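Long-range contacts in UDP-galactopyranose mutase (Deinococcus radiodurans, PDB 3HDQ), which probably catalyses the interconversion of UDP-galactopyranose and UDP-galactofuranose, using a bound flavin-adenine dinucleotide as cofactor: residues F30-V35 against F252-Y257; G41-E46 against Q227-S232; N90-F95 against D212-M217; A263-C268 against A351-A356. All coordinates share one frame; numbering follows the deposited sequence.

The chain enters the fold through strand 30-35, which pairs with 55-58 on one side but waits until 252-257 for its other neighbour in the parallel sheet, so contact 1 closes the longest loop. Inside that span helix 39-50 follows the strand at once and meets the end of helix 222-229 in contact 2. Deeper still, contact 3 joins the start of helix 92-99 to strand 214-218. Contacts 3, 2 and 1 thus close one after another, each enclosing the one before, and none crosses another. Contact 4 comes afterwards in series, setting the end of helix 261-264 against helix 340-355. Contact 1 touches contact 2 through Ile-34 and Ile-256, and contact 4 through Phe-264; contact 3 stands apart.

Contact 1 (F30-V35 against F252-Y257); sequences FDYLIV and FQHMIY. With FAD (flavin-adenine dinucleotide), chain L.
Leu-33 and Val-35 bond alternately to the backbone of 252-257, with strand axes 4.6 Å apart and 15° from parallel, as adjacent strands of the Rossmann-type FAD-binding fold, 30-35 being the central one of the parallel sheet. Leu-33 N donates a hydrogen bond to His-254 O, Leu-33 O receives Ile-256 N, and Val-35 N reaches Ile-256 O at 2.7 Å, almost straight (174°). Both chains turn a corner in step, at Asp-31 and Gln-253, where Gln-253 N still binds Phe-30 O at 2.8 Å.

On one face of the sheet Leu-33 CD2 reaches over the ring of Phe-252, 3.7 Å from its centroid. Phe-252 CG sits between its backbone N and carbonyl carbon (chi1 60°), which stands the ring up off the sheet face and leans it forward along its own strand. An alanine here would remove that ring and probably open a gap beside Leu-33 CD2. On the other face Ile-34 and Ile-256, beta-branched as suits a strand, lie side by side (CG1 to CB 4.1 Å) and pack on helix 39-50. At the strand's carboxyl end, Val-35 CG1 touches the adenine of FAD, 3.5 Å from N1A.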
# COMPACT_ATOMS: atom_id res chain seq x y z
N PHE A 30 21.29 2.92 14.97
CA PHE A 30 21.33 2.17 13.70
C PHE A 30 22.71 2.17 13.06
O PHE A 30 23.45 3.16 13.13
CB PHE A 30 20.31 2.73 12.71
CG PHE A 30 18.89 2.64 13.19
CD1 PHE A 30 18.30 3.71 13.84
CD2 PHE A 30 18.16 1.47 13.00
CE1 PHE A 30 16.98 3.63 14.29
CE2 PHE A 30 16.84 1.38 13.45
CZ PHE A 30 16.25 2.45 14.10
N ASP A 31 23.07 1.06 12.43
CA ASP A 31 24.31 1.00 11.67
C ASP A 31 24.22 1.92 10.45
O ASP A 31 25.20 2.56 10.06
CB ASP A 31 24.60 -0.45 11.25
CG ASP A 31 24.76 -1.38 12.44
OD1 ASP A 31 25.81 -1.29 13.12
OD2 ASP A 31 23.85 -2.20 12.70
N TYR A 32 23.03 2.00 9.85
CA TYR A 32 22.81 2.85 8.67
C TYR A 32 21.46 3.53 8.69
O TYR A 32 20.42 2.89 8.90
CB TYR A 32 22.89 2.03 7.39
CG TYR A 32 24.23 1.46 7.08
CD1 TYR A 32 25.11 2.13 6.24
CD2 TYR A 32 24.62 0.23 7.59
CE1 TYR A 32 26.35 1.60 5.93
CE2 TYR A 32 25.85 -0.31 7.29
CZ TYR A 32 26.72 0.38 6.46
OH TYR A 32 27.96 -0.14 6.16
N LEU A 33 21.48 4.84 8.47
CA LEU A 33 20.27 5.58 8.14
C LEU A 33 20.29 5.69 6.62
O LEU A 33 21.26 6.19 6.04
CB LEU A 33 20.31 6.97 8.78
CG LEU A 33 19.34 8.05 8.29
CD1 LEU A 33 17.92 7.59 8.45
CD2 LEU A 33 19.58 9.34 9.06
N ILE A 34 19.24 5.19 5.97
CA ILE A 34 19.15 5.25 4.52
C ILE A 34 18.06 6.22 4.09
O ILE A 34 16.89 6.06 4.44
CB ILE A 34 18.90 3.87 3.93
CG1 ILE A 34 20.02 2.91 4.34
CG2 ILE A 34 18.82 3.94 2.43
CD1 ILE A 34 19.93 1.55 3.64
N VAL A 35 18.46 7.26 3.35
CA VAL A 35 17.53 8.31 2.93
C VAL A 35 17.01 8.03 1.53
O VAL A 35 17.77 8.08 0.55
CB VAL A 35 18.19 9.70 2.98
CG1 VAL A 35 17.13 10.80 2.88
CG2 VAL A 35 19.02 9.86 4.26
N PHE A 252 22.63 7.17 14.40
CA PHE A 252 23.05 6.29 13.31
C PHE A 252 24.56 6.37 13.08
O PHE A 252 25.16 7.42 13.26
CB PHE A 252 22.30 6.61 12.01
CG PHE A 252 22.52 8.02 11.51
CD1 PHE A 252 23.50 8.28 10.56
CD2 PHE A 252 21.75 9.07 11.97
CE1 PHE A 252 23.70 9.58 10.08
CE2 PHE A 252 21.93 10.37 11.51
CZ PHE A 252 22.92 10.63 10.55
N GLN A 253 25.17 5.26 12.66
CA GLN A 253 26.61 5.20 12.43
C GLN A 253 27.04 5.63 11.02
O GLN A 253 28.11 6.21 10.84
CB GLN A 253 27.13 3.79 12.72
CG GLN A 253 26.99 3.39 14.17
CD GLN A 253 27.68 4.38 15.09
OE1 GLN A 253 28.91 4.43 15.15
NE2 GLN A 253 26.88 5.17 15.82
N HIS A 254 26.22 5.31 10.02
CA HIS A 254 26.54 5.69 8.65
C HIS A 254 25.27 6.07 7.89
O HIS A 254 24.21 5.53 8.14
CB HIS A 254 27.28 4.56 7.93
CG HIS A 254 27.93 5.00 6.65
ND1 HIS A 254 29.25 5.40 6.59
CD2 HIS A 254 27.43 5.14 5.40
CE1 HIS A 254 29.54 5.75 5.35
NE2 HIS A 254 28.46 5.60 4.61
N MET A 255 25.40 7.02 6.97
CA MET A 255 24.27 7.46 6.15
C MET A 255 24.44 7.09 4.68
O MET A 255 25.53 7.23 4.11
CB MET A 255 24.02 8.97 6.28
CG MET A 255 22.88 9.45 5.38
SD MET A 255 22.51 11.22 5.34
CE MET A 255 21.72 11.42 6.93
N ILE A 256 23.36 6.60 4.09
CA ILE A 256 23.28 6.39 2.65
C ILE A 256 22.23 7.36 2.13
O ILE A 256 21.07 7.27 2.52
CB ILE A 256 22.94 4.92 2.31
CG1 ILE A 256 24.11 4.02 2.75
CG2 ILE A 256 22.69 4.74 0.81
CD1 ILE A 256 23.96 2.58 2.37
N TYR A 257 22.65 8.30 1.29
CA TYR A 257 21.76 9.35 0.79
C TYR A 257 21.44 9.13 -0.70
O TYR A 257 22.34 8.90 -1.50
CB TYR A 257 22.37 10.75 1.05
CG TYR A 257 21.51 11.91 0.58
CD1 TYR A 257 20.46 12.39 1.35
CD2 TYR A 257 21.75 12.53 -0.64
CE1 TYR A 257 19.67 13.45 0.92
CE2 TYR A 257 20.99 13.58 -1.08
CZ TYR A 257 19.94 14.04 -0.31
OH TYR A 257 19.17 15.10 -0.76
PA FAD L . 14.20 7.65 -6.57
O1A FAD L . 13.15 6.81 -7.04
O2A FAD L . 13.98 8.96 -7.03
O5B FAD L . 14.14 7.60 -5.03
C5B FAD L . 14.82 8.45 -4.19
C4B FAD L . 13.95 8.67 -2.99
O4B FAD L . 14.58 9.51 -2.09
C3B FAD L . 12.68 9.37 -3.41
O3B FAD L . 11.55 8.61 -3.20
C2B FAD L . 12.64 10.60 -2.56
O2B FAD L . 11.37 10.78 -2.08
C1B FAD L . 13.63 10.28 -1.47
N9A FAD L . 14.16 11.50 -0.86
C8A FAD L . 14.76 12.54 -1.44
N7A FAD L . 15.08 13.44 -0.55
C5A FAD L . 14.68 13.00 0.64
C6A FAD L . 14.74 13.51 1.91
N6A FAD L . 15.42 14.58 2.16
N1A FAD L . 14.23 12.82 2.95
C2A FAD L . 13.64 11.63 2.74
N3A FAD L . 13.58 11.12 1.49
C4A FAD L . 14.08 11.79 0.46
N1 FAD L . 13.57 3.42 -15.61
C2 FAD L . 13.53 2.29 -16.32
O2 FAD L . 14.37 1.44 -16.19
N3 FAD L . 12.53 2.11 -17.18
C4 FAD L . 11.57 3.06 -17.32
O4 FAD L . 10.67 2.91 -18.08
C4X FAD L . 11.64 4.20 -16.61
N5 FAD L . 10.69 5.14 -16.78
C5X FAD L . 10.75 6.28 -16.06
C6 FAD L . 9.77 7.23 -16.23
C7 FAD L . 9.83 8.39 -15.51
C7M FAD L . 8.79 9.42 -15.68
C8 FAD L . 10.84 8.59 -14.62
C8M FAD L . 10.85 9.87 -13.87
C9 FAD L . 11.81 7.64 -14.45
C9A FAD L . 11.78 6.47 -15.17
N10 FAD L . 12.74 5.51 -15.01
C10 FAD L . 12.65 4.38 -15.74
C1' FAD L . 13.93 5.72 -14.15
C2' FAD L . 13.72 5.30 -12.72
O2' FAD L . 12.71 6.09 -12.22
C3' FAD L . 14.96 5.50 -11.84
O3' FAD L . 16.03 4.74 -12.19
C4' FAD L . 14.73 4.94 -10.49
O4' FAD L . 13.36 5.05 -10.28
C5' FAD L . 15.56 5.73 -9.52
O5' FAD L . 15.81 5.11 -8.31
P FAD L . 16.42 5.94 -7.16
O1P FAD L . 16.38 5.19 -5.97
O2P FAD L . 17.77 6.20 -7.50
O3P FAD L . 15.64 7.29 -7.06

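Contact 2 (G41-E46 against Q227-S232); sequences GSVLAE and QNMLSS
Leu-230 points a methyl at Ser-42: its CD2 lies 3.7 Å from Ser-42 CB and equally close to the hydroxyl oxygen, then 4.1 Å from Ala-45 CB one turn further along helix 39-50. Leu-230 is the first residue to leave helical geometry after helix 222-229; with CD1 anti to CA (chi2 180°), the other methyl, CD2, is the one turned onto helix 39-50. Serine and alanine suit this face because they are short enough to let the leucine come close. The polar end of Ser-42 is satisfied by the residue just ahead of the helix, OG hydrogen-bonding to Gly-38 O.

The thioether of Met-229 reaches along the helix surface so that SD meets Ser-42 CB and Val-43 CG2, each at a loose 4.4 Å. Its carbonyl oxygen rests against the aliphatic root of Glu-46, 3.4 Å from CB. A bend at chi2 (-85°) then turns the glutamate's carboxylate away, to a salt bridge with Arg-100 and a hydrogen bond with Tyr-97.

Helix 39-50 follows strand 30-35 through a glycine-rich turn consistent with a Rossmann-type GxGxxG pattern, Gly-41 being its last glycine, and the contact packs this dinucleotide-binding helix on the end of helix 222-229. Helix 39-50 also rests Ala-45 on strand 55-58 and Val-43 on helix 373-388, while Phe-101, in the loop after helix 92-99, packs on both Met-229 and Glu-46.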
# COMPACT_ATOMS: atom_id res chain seq x y z
N GLY A 41 17.95 3.15 -2.29
CA GLY A 41 17.89 2.89 -0.87
C GLY A 41 17.49 1.47 -0.50
O GLY A 41 18.08 0.86 0.40
N SER A 42 16.50 0.93 -1.20
CA SER A 42 15.91 -0.36 -0.85
C SER A 42 16.86 -1.52 -1.12
O SER A 42 16.88 -2.48 -0.37
CB SER A 42 14.60 -0.58 -1.60
OG SER A 42 13.67 0.42 -1.27
N VAL A 43 17.63 -1.44 -2.20
CA VAL A 43 18.58 -2.50 -2.50
C VAL A 43 19.66 -2.51 -1.44
O VAL A 43 20.06 -3.57 -0.95
CB VAL A 43 19.22 -2.33 -3.89
CG1 VAL A 43 20.42 -3.28 -4.04
CG2 VAL A 43 18.20 -2.59 -4.98
N LEU A 44 20.15 -1.33 -1.06
CA LEU A 44 21.15 -1.25 0.00
C LEU A 44 20.57 -1.61 1.38
O LEU A 44 21.24 -2.23 2.21
CB LEU A 44 21.84 0.12 0.00
CG LEU A 44 22.97 0.22 -1.03
CD1 LEU A 44 23.22 1.65 -1.48
CD2 LEU A 44 24.26 -0.42 -0.47
N ALA A 45 19.31 -1.27 1.61
CA ALA A 45 18.67 -1.68 2.85
C ALA A 45 18.58 -3.20 2.93
O ALA A 45 18.85 -3.79 3.97
CB ALA A 45 17.29 -1.05 2.98
N GLU A 46 18.23 -3.83 1.81
CA GLU A 46 18.09 -5.29 1.79
C GLU A 46 19.44 -6.00 1.98
O GLU A 46 19.55 -6.92 2.79
CB GLU A 46 17.42 -5.75 0.49
CG GLU A 46 17.12 -7.25 0.44
CD GLU A 46 18.31 -8.07 -0.05
OE1 GLU A 46 19.04 -7.60 -0.95
OE2 GLU A 46 18.51 -9.18 0.47
N GLN A 227 8.03 -4.29 -1.17
CA GLN A 227 7.64 -4.77 0.15
C GLN A 227 8.44 -5.99 0.58
O GLN A 227 8.91 -6.06 1.71
CB GLN A 227 6.12 -5.02 0.24
CG GLN A 227 5.32 -3.72 0.36
CD GLN A 227 3.81 -3.88 0.13
OE1 GLN A 227 3.31 -4.96 -0.18
NE2 GLN A 227 3.08 -2.77 0.27
N ASN A 228 8.62 -6.95 -0.34
CA ASN A 228 9.48 -8.10 -0.09
C ASN A 228 10.94 -7.71 0.20
O ASN A 228 11.59 -8.29 1.07
CB ASN A 228 9.43 -9.10 -1.26
CG ASN A 228 8.05 -9.76 -1.44
OD1 ASN A 228 7.28 -9.91 -0.48
ND2 ASN A 228 7.74 -10.14 -2.67
N MET A 229 11.45 -6.71 -0.52
CA MET A 229 12.82 -6.24 -0.34
C MET A 229 13.08 -5.63 1.05
O MET A 229 14.17 -5.74 1.60
CB MET A 229 13.17 -5.20 -1.41
CG MET A 229 14.23 -5.63 -2.40
SD MET A 229 14.45 -4.41 -3.73
CE MET A 229 13.05 -4.86 -4.71
N LEU A 230 12.05 -5.00 1.61
CA LEU A 230 12.20 -4.30 2.88
C LEU A 230 11.60 -5.10 4.04
O LEU A 230 11.37 -4.55 5.12
CB LEU A 230 11.54 -2.92 2.80
CG LEU A 230 11.99 -2.01 1.65
CD1 LEU A 230 11.24 -0.68 1.70
CD2 LEU A 230 13.47 -1.78 1.72
N SER A 231 11.36 -6.39 3.84
CA SER A 231 10.66 -7.21 4.83
C SER A 231 11.50 -7.68 6.01
O SER A 231 10.95 -8.03 7.06
CB SER A 231 10.00 -8.42 4.16
OG SER A 231 10.98 -9.28 3.62
N SER A 232 12.82 -7.73 5.84
CA SER A 232 13.71 -8.20 6.90
C SER A 232 13.41 -7.55 8.25
O SER A 232 13.09 -6.37 8.33
CB SER A 232 15.18 -7.95 6.54
OG SER A 232 16.01 -8.06 7.69

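Contact 3 (N90-F95 against D212-M217); sequences NSKDVF and DTYQAM
Asn-90 and Thr-213 supply the hydrogen bonding: Thr-213 N donates to Asn-90 OD1 at 3.0 Å, with the donor tilted 33° from the plane of the amide carbonyl. Thr-213 OG1 adds a weak second bond to the same oxygen, so a short amide side chain holds the turn ahead of strand 214-218.

Aromatic contact centres on Tyr-214, whose ring forms an offset stack with Phe-95, centroids 4.9 Å apart and planes 12° from parallel. With Phe-95 CG anti to the backbone N (chi1 -176°), the ring extends from the helix to lie along the tyrosine; Tyr-214 CB sits over its face. On the opposite face of the tyrosine ring rests Thr-213 CG2.

Van der Waals contact comes from Lys-92, whose CB and CG methylenes each lie 3.4 Å from Tyr-214 OH while its ammonium goes to Glu-96. A serine in place of the tyrosine would remove the ring, and Phe-95 and Thr-213 CG2 would probably be left with a gap between them.

Helix 92-99 forms a beta-alpha-beta crossover between strands 88-89 and 104-106, with strand 214-218 inserted antiparallel between them; the side chain of Asp-212, engaged by His-88, lies about 8 Å from both the bound FAD and the bound UDP-galactose, bordering the active-site region.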
# COMPACT_ATOMS: atom_id res chain seq x y z
N ASN A 90 20.21 -5.78 -19.50
CA ASN A 90 21.12 -6.73 -20.11
C ASN A 90 21.93 -7.48 -19.06
O ASN A 90 22.66 -8.41 -19.40
CB ASN A 90 22.07 -6.03 -21.08
CG ASN A 90 21.40 -5.69 -22.40
OD1 ASN A 90 20.79 -6.55 -23.04
ND2 ASN A 90 21.50 -4.42 -22.81
N SER A 91 21.81 -7.07 -17.80
CA SER A 91 22.58 -7.70 -16.74
C SER A 91 21.82 -8.87 -16.13
O SER A 91 20.77 -8.69 -15.51
CB SER A 91 22.95 -6.69 -15.66
OG SER A 91 23.30 -5.46 -16.28
N LYS A 92 22.38 -10.06 -16.29
CA LYS A 92 21.75 -11.27 -15.80
C LYS A 92 21.70 -11.25 -14.27
O LYS A 92 20.71 -11.70 -13.67
CB LYS A 92 22.50 -12.49 -16.35
CG LYS A 92 22.06 -13.84 -15.83
CD LYS A 92 22.86 -14.92 -16.55
CE LYS A 92 22.46 -16.31 -16.13
NZ LYS A 92 22.70 -16.50 -14.67
N ASP A 93 22.73 -10.70 -13.64
CA ASP A 93 22.78 -10.59 -12.18
C ASP A 93 21.72 -9.64 -11.59
O ASP A 93 21.13 -9.94 -10.56
CB ASP A 93 24.19 -10.18 -11.71
CG ASP A 93 24.61 -8.81 -12.23
OD1 ASP A 93 24.35 -8.51 -13.42
OD2 ASP A 93 25.19 -8.02 -11.45
N VAL A 94 21.50 -8.49 -12.22
CA VAL A 94 20.43 -7.59 -11.77
C VAL A 94 19.10 -8.32 -11.91
O VAL A 94 18.30 -8.34 -10.98
CB VAL A 94 20.37 -6.27 -12.57
CG1 VAL A 94 19.07 -5.48 -12.24
CG2 VAL A 94 21.61 -5.43 -12.31
N PHE A 95 18.89 -8.94 -13.07
CA PHE A 95 17.65 -9.67 -13.28
C PHE A 95 17.46 -10.79 -12.24
O PHE A 95 16.37 -10.94 -11.68
CB PHE A 95 17.54 -10.20 -14.72
CG PHE A 95 16.23 -10.87 -15.00
CD1 PHE A 95 16.13 -12.26 -15.03
CD2 PHE A 95 15.07 -10.12 -15.18
CE1 PHE A 95 14.92 -12.88 -15.27
CE2 PHE A 95 13.86 -10.73 -15.41
CZ PHE A 95 13.78 -12.11 -15.46
N ASP A 212 17.16 -5.07 -25.07
CA ASP A 212 17.81 -5.78 -23.97
C ASP A 212 17.38 -7.25 -23.92
O ASP A 212 16.28 -7.61 -24.35
CB ASP A 212 17.47 -5.14 -22.62
CG ASP A 212 17.70 -3.63 -22.57
OD1 ASP A 212 17.75 -3.09 -21.44
OD2 ASP A 212 17.82 -2.98 -23.62
N THR A 213 18.25 -8.08 -23.33
CA THR A 213 18.00 -9.51 -23.13
C THR A 213 16.83 -9.85 -22.19
O THR A 213 16.02 -10.75 -22.48
CB THR A 213 19.28 -10.19 -22.58
OG1 THR A 213 20.39 -9.84 -23.42
CG2 THR A 213 19.14 -11.72 -22.55
N TYR A 214 16.74 -9.16 -21.05
CA TYR A 214 15.68 -9.41 -20.06
C TYR A 214 14.68 -8.27 -20.05
O TYR A 214 14.99 -7.17 -19.59
CB TYR A 214 16.28 -9.60 -18.66
CG TYR A 214 17.37 -10.65 -18.66
CD1 TYR A 214 18.72 -10.29 -18.72
CD2 TYR A 214 17.06 -12.01 -18.67
CE1 TYR A 214 19.72 -11.24 -18.74
CE2 TYR A 214 18.05 -12.97 -18.70
CZ TYR A 214 19.38 -12.58 -18.74
OH TYR A 214 20.38 -13.54 -18.77
N GLN A 215 13.49 -8.54 -20.57
CA GLN A 215 12.40 -7.57 -20.56
C GLN A 215 11.15 -8.19 -19.94
O GLN A 215 10.57 -9.13 -20.49
CB GLN A 215 12.12 -7.05 -21.97
CG GLN A 215 13.33 -6.41 -22.65
CD GLN A 215 12.99 -5.75 -23.99
OE1 GLN A 215 11.97 -5.07 -24.13
NE2 GLN A 215 13.86 -5.95 -24.99
N ALA A 216 10.75 -7.66 -18.79
CA ALA A 216 9.65 -8.24 -18.03
C ALA A 216 9.21 -7.34 -16.87
O ALA A 216 10.01 -6.60 -16.31
CB ALA A 216 10.03 -9.63 -17.52
N MET A 217 7.93 -7.40 -16.53
CA MET A 217 7.37 -6.56 -15.49
C MET A 217 7.12 -7.39 -14.23
O MET A 217 6.74 -8.55 -14.31
CB MET A 217 6.07 -5.91 -15.98
CG MET A 217 6.26 -4.86 -17.07
SD MET A 217 7.12 -3.36 -16.53
CE MET A 217 6.06 -2.83 -15.18

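Contact 4 (A263-C268 against A351-A356); sequences AFFDFC and ALADAA
Phe-265 and Cys-268 carry the contact from 263-268 to Leu-352, Ala-353 and Ala-356 at the end of helix 340-355. The walk begins with Ala-263, near the end of helix 261-264, whose carbonyl oxygen accepts Asp-266 N. Phe-264 follows with its ring turned to Tyr-257 and strand 359-361, where it makes a T-shaped (edge-to-face) pair with Phe-361, and its CD2 backs one face of Phe-265.

The opposite face of Phe-265 receives Leu-352 CB, 3.8 Å from the centroid and close to the ring normal, a CH-pi contact. The far end of the ring slides past the leucine onto the helix backbone, CZ lying 3.6 Å from both Leu-352 C and Ala-353 N. Alanine suits the places of Ala-353 and Ala-356, since small methyls let the phenyl approach: Phe-265 CE1 is 4.3 Å from Ala-353 CB, and Ala-356 CB comes at the ring's edge.

Asp-266 takes positive phi (52°) as the C-prime residue of a Schellman motif that ends the helix. The chain then curls on, Phe-267 laying its ring against Ala-263 CA, until Cys-268 N bonds to Phe-265 O. Cys-268 SG, placed between backbone N and carbonyl carbon (chi1 73°), touches Leu-352 CD1 at 3.6 Å.

With no hydrogen bond or charge pair across it, the contact depends on shape and dispersion, the phenyl ring filling the space between Phe-264 and Leu-352 near the protein surface.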
# COMPACT_ATOMS: atom_id res chain seq x y z
N ALA A 263 20.74 19.78 -2.60
CA ALA A 263 19.97 20.01 -1.38
C ALA A 263 20.69 19.49 -0.15
O ALA A 263 20.59 20.08 0.92
CB ALA A 263 18.59 19.36 -1.48
N PHE A 264 21.41 18.38 -0.30
CA PHE A 264 22.12 17.82 0.85
C PHE A 264 23.12 18.84 1.38
O PHE A 264 23.34 18.95 2.58
CB PHE A 264 22.82 16.53 0.47
CG PHE A 264 23.49 15.84 1.62
CD1 PHE A 264 22.78 14.94 2.41
CD2 PHE A 264 24.81 16.11 1.93
CE1 PHE A 264 23.40 14.32 3.48
CE2 PHE A 264 25.43 15.48 3.00
CZ PHE A 264 24.72 14.59 3.77
N PHE A 265 23.73 19.59 0.46
CA PHE A 265 24.73 20.56 0.83
C PHE A 265 24.16 21.98 0.78
O PHE A 265 24.86 22.94 0.44
CB PHE A 265 25.97 20.41 -0.06
CG PHE A 265 26.71 19.10 0.15
CD1 PHE A 265 26.65 18.09 -0.81
CD2 PHE A 265 27.46 18.89 1.30
CE1 PHE A 265 27.32 16.90 -0.62
CE2 PHE A 265 28.14 17.69 1.49
CZ PHE A 265 28.08 16.70 0.53
N ASP A 266 22.88 22.10 1.10
CA ASP A 266 22.22 23.40 1.27
C ASP A 266 22.40 24.34 0.07
O ASP A 266 22.50 25.56 0.25
CB ASP A 266 22.71 24.09 2.55
CG ASP A 266 22.29 23.36 3.82
OD1 ASP A 266 21.21 22.72 3.84
OD2 ASP A 266 23.04 23.43 4.82
N PHE A 267 22.46 23.78 -1.13
CA PHE A 267 22.60 24.58 -2.35
C PHE A 267 23.75 25.58 -2.24
O PHE A 267 23.70 26.67 -2.82
CB PHE A 267 21.28 25.29 -2.67
CG PHE A 267 20.07 24.39 -2.57
CD1 PHE A 267 19.73 23.54 -3.62
CD2 PHE A 267 19.28 24.37 -1.42
CE1 PHE A 267 18.61 22.70 -3.53
CE2 PHE A 267 18.17 23.54 -1.32
CZ PHE A 267 17.84 22.70 -2.38
N CYS A 268 24.79 25.20 -1.50
CA CYS A 268 25.93 26.08 -1.26
C CYS A 268 26.67 26.54 -2.52
O CYS A 268 27.43 27.50 -2.48
CB CYS A 268 26.90 25.46 -0.24
SG CYS A 268 27.90 24.07 -0.85
N ALA A 351 32.77 16.72 -5.18
CA ALA A 351 33.96 16.85 -4.34
C ALA A 351 33.54 16.93 -2.88
O ALA A 351 34.19 16.35 -2.02
CB ALA A 351 34.77 18.08 -4.73
N LEU A 352 32.47 17.65 -2.61
CA LEU A 352 31.90 17.70 -1.26
C LEU A 352 31.44 16.31 -0.83
O LEU A 352 31.78 15.85 0.25
CB LEU A 352 30.74 18.69 -1.19
CG LEU A 352 31.12 20.16 -1.20
CD1 LEU A 352 29.89 21.04 -1.04
CD2 LEU A 352 32.15 20.45 -0.09
N ALA A 353 30.69 15.63 -1.70
CA ALA A 353 30.21 14.28 -1.42
C ALA A 353 31.35 13.35 -1.06
O ALA A 353 31.32 12.70 -0.03
CB ALA A 353 29.40 13.73 -2.60
N ASP A 354 32.35 13.28 -1.94
CA ASP A 354 33.48 12.36 -1.78
C ASP A 354 34.20 12.61 -0.46
O ASP A 354 34.86 11.72 0.08
CB ASP A 354 34.49 12.51 -2.92
CG ASP A 354 33.97 11.98 -4.26
OD1 ASP A 354 34.57 12.32 -5.30
OD2 ASP A 354 32.96 11.23 -4.28
N ALA A 355 34.08 13.83 0.04
CA ALA A 355 34.79 14.21 1.25
C ALA A 355 33.95 13.98 2.51
O ALA A 355 34.50 13.86 3.60
CB ALA A 355 35.23 15.66 1.16
N ALA A 356 32.63 13.92 2.36
CA ALA A 356 31.76 13.73 3.52
C ALA A 356 32.08 12.40 4.17
O ALA A 356 31.95 11.33 3.56
CB ALA A 356 30.30 13.82 3.12